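Local coordinates for protein oxidoreductase NdmD (Pseudomonas putida, PDB 6ICM) that oxidises NADH and passes the electrons to the N-demethylases NdmA and NdmB in caffeine degradation, the present chain being its [2Fe-2S] ferredoxin-type domain, at residues D[44-48]-D[68-74]. Sequence-based numbering, arbitrary orientation.
Sequences CITPV and GKWIMPC. With FES (Fe2/s2 (inorganic) cluster), chain K.
Cys44 and Cys74 hold the same iron of the [2Fe-2S] cluster, with Cys44 SG 2.3 Å and Cys74 SG 2.2 Å from FE2, so the metal ties the two segments together at one end. Cys36 and Cys41, which probably bind the other iron, complete the four-cysteine set expected of a plant-type ferredoxin fold. Away from the cluster the two segments pair as short antiparallel strands. Thr46 and Ile71 form the hydrogen-bonded pair through both backbone bonds, and a further hydrogen bond runs from Val48 N to Lys69 O (3.0 Å).

On the side of Pro47 and Trp70, the indole is the broad surface. Ile45 CD1 lies 3.5 Å above the plane of the Trp70 indole, offset toward its rim; an extended chain, with CG1 anti to the backbone N (chi1 -165°), carries that methyl to CE3. Pro47 CB meets CZ3 of Trp70 at 3.8 Å. With an alanine here in place of the indole, Ile45 CD1 and Pro47 CB would probably lose the apolar surface they share. Closer to the cluster, Met72 folds back at chi2 and chi3 (-63° and -50°), which brings SD to 3.5 Å from Ile45 CG1 and CE against Cys44 SG.

Thr46 and Ile71 point the same way on the opposite side of the strand pair, OG1 beside CG2, and Ile71 CG2 also packs on Val48 CG2 at 3.6 Å. The CG2 methyl of Thr46 points at CG of the Pro73 ring, 3.9 Å away. This side is covered in part by helix 21-27, through Leu21 on Ile71 and Pro73, and by Leu53 of strand 50-54 on Val48 and Ile71, while a backbone hydrogen bond joins Pro47 to Asp86, just beyond strand 82-85.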
loop_
_atom_site.group_PDB
_atom_site.type_symbol
_atom_site.label_atom_id
_atom_site.label_comp_id
_atom_site.label_asym_id
_atom_site.label_seq_id
_atom_site.Cartn_x
_atom_site.Cartn_y
_atom_site.Cartn_z
ATOM N N CYS D 44 48.902 12.924 -6.508
ATOM C CA CYS D 44 50.352 13.004 -6.411
ATOM C C CYS D 44 50.884 14.396 -6.633
ATOM O O CYS D 44 52.087 14.488 -6.856
ATOM C CB CYS D 44 50.993 12.057 -7.422
ATOM S SG CYS D 44 51.005 12.697 -9.106
ATOM N N ILE D 45 50.118 15.490 -6.624
ATOM C CA ILE D 45 50.723 16.781 -6.897
ATOM C C ILE D 45 51.709 17.085 -5.789
ATOM O O ILE D 45 51.443 16.828 -4.608
ATOM C CB ILE D 45 49.659 17.874 -7.047
ATOM C CG1 ILE D 45 50.281 19.102 -7.688
ATOM C CG2 ILE D 45 49.092 18.283 -5.715
ATOM C CD1 ILE D 45 49.331 20.261 -7.768
ATOM N N THR D 46 52.896 17.516 -6.174
ATOM C CA THR D 46 53.945 17.856 -5.230
ATOM C C THR D 46 54.554 19.175 -5.676
ATOM O O THR D 46 54.448 19.558 -6.850
ATOM C CB THR D 46 55.028 16.761 -5.126
ATOM O OG1 THR D 46 56.041 16.976 -6.101
ATOM C CG2 THR D 46 54.451 15.415 -5.390
ATOM N N PRO D 47 55.153 19.917 -4.753
ATOM C CA PRO D 47 55.587 21.273 -5.079
ATOM C C PRO D 47 57.060 21.337 -5.428
ATOM O O PRO D 47 57.853 20.532 -4.945
ATOM C CB PRO D 47 55.266 22.033 -3.794
ATOM C CG PRO D 47 55.513 21.043 -2.753
ATOM C CD PRO D 47 55.145 19.694 -3.304
ATOM N N VAL D 48 57.427 22.297 -6.266
ATOM C CA VAL D 48 58.776 22.415 -6.795
ATOM C C VAL D 48 59.365 23.741 -6.328
ATOM O O VAL D 48 58.677 24.774 -6.340
ATOM C CB VAL D 48 58.757 22.320 -8.326
ATOM C CG1 VAL D 48 60.128 22.599 -8.899
ATOM C CG2 VAL D 48 58.213 20.957 -8.743
ATOM N N GLY D 68 56.727 26.513 -12.736
ATOM C CA GLY D 68 57.674 25.640 -12.065
ATOM C C GLY D 68 57.409 25.450 -10.595
ATOM O O GLY D 68 58.329 25.140 -9.841
ATOM N N LYS D 69 56.178 25.649 -10.147
ATOM C CA LYS D 69 55.878 25.499 -8.735
ATOM C C LYS D 69 55.177 24.175 -8.428
ATOM O O LYS D 69 55.008 23.840 -7.243
ATOM C CB LYS D 69 55.044 26.700 -8.255
ATOM C CG LYS D 69 55.058 26.901 -6.737
ATOM C CD LYS D 69 53.910 27.820 -6.255
ATOM C CE LYS D 69 53.635 27.652 -4.737
ATOM N NZ LYS D 69 52.528 28.542 -4.242
ATOM N N TRP D 70 54.804 23.399 -9.455
ATOM C CA TRP D 70 54.126 22.119 -9.270
ATOM C C TRP D 70 54.569 21.119 -10.326
ATOM O O TRP D 70 55.038 21.488 -11.405
ATOM C CB TRP D 70 52.614 22.248 -9.374
ATOM C CG TRP D 70 52.041 23.292 -8.540
ATOM C CD1 TRP D 70 51.607 24.521 -8.945
ATOM C CD2 TRP D 70 51.809 23.222 -7.138
ATOM N NE1 TRP D 70 51.115 25.225 -7.870
ATOM C CE2 TRP D 70 51.222 24.447 -6.750
ATOM C CE3 TRP D 70 52.032 22.245 -6.173
ATOM C CZ2 TRP D 70 50.866 24.720 -5.438
ATOM C CZ3 TRP D 70 51.670 22.512 -4.866
ATOM C CH2 TRP D 70 51.093 23.742 -4.511
ATOM N N ILE D 71 54.371 19.839 -10.009
ATOM C CA ILE D 71 54.674 18.746 -10.926
ATOM C C ILE D 71 53.877 17.531 -10.480
ATOM O O ILE D 71 53.646 17.325 -9.286
ATOM C CB ILE D 71 56.194 18.429 -10.986
ATOM C CG1 ILE D 71 56.479 17.453 -12.128
ATOM C CG2 ILE D 71 56.696 17.822 -9.670
ATOM C CD1 ILE D 71 57.911 17.143 -12.348
ATOM N N MET D 72 53.445 16.727 -11.452
ATOM C CA MET D 72 52.769 15.464 -11.205
ATOM C C MET D 72 53.768 14.348 -11.491
ATOM O O MET D 72 54.014 14.019 -12.666
ATOM C CB MET D 72 51.529 15.336 -12.095
ATOM C CG MET D 72 50.730 16.634 -12.231
ATOM S SD MET D 72 50.026 17.258 -10.675
ATOM C CE MET D 72 49.240 15.747 -10.112
ATOM N N PRO D 73 54.399 13.764 -10.471
ATOM C CA PRO D 73 55.510 12.831 -10.725
ATOM C C PRO D 73 55.109 11.540 -11.398
ATOM O O PRO D 73 55.989 10.848 -11.929
ATOM C CB PRO D 73 56.076 12.564 -9.326
ATOM C CG PRO D 73 55.036 13.051 -8.381
ATOM C CD PRO D 73 54.337 14.171 -9.063
ATOM N N CYS D 74 53.828 11.185 -11.401
ATOM C CA CYS D 74 53.439 9.919 -11.997
ATOM C C CYS D 74 53.679 9.892 -13.498
ATOM O O CYS D 74 53.835 8.799 -14.058
ATOM C CB CYS D 74 51.969 9.632 -11.708
ATOM S SG CYS D 74 50.839 10.846 -12.426
HETATM FE FE1 FES K . 46.833 10.816 -9.994
HETATM FE FE2 FES K . 49.729 11.498 -10.594
HETATM S S1 FES K . 48.750 10.002 -9.331
HETATM S S2 FES K . 47.788 12.303 -11.273
#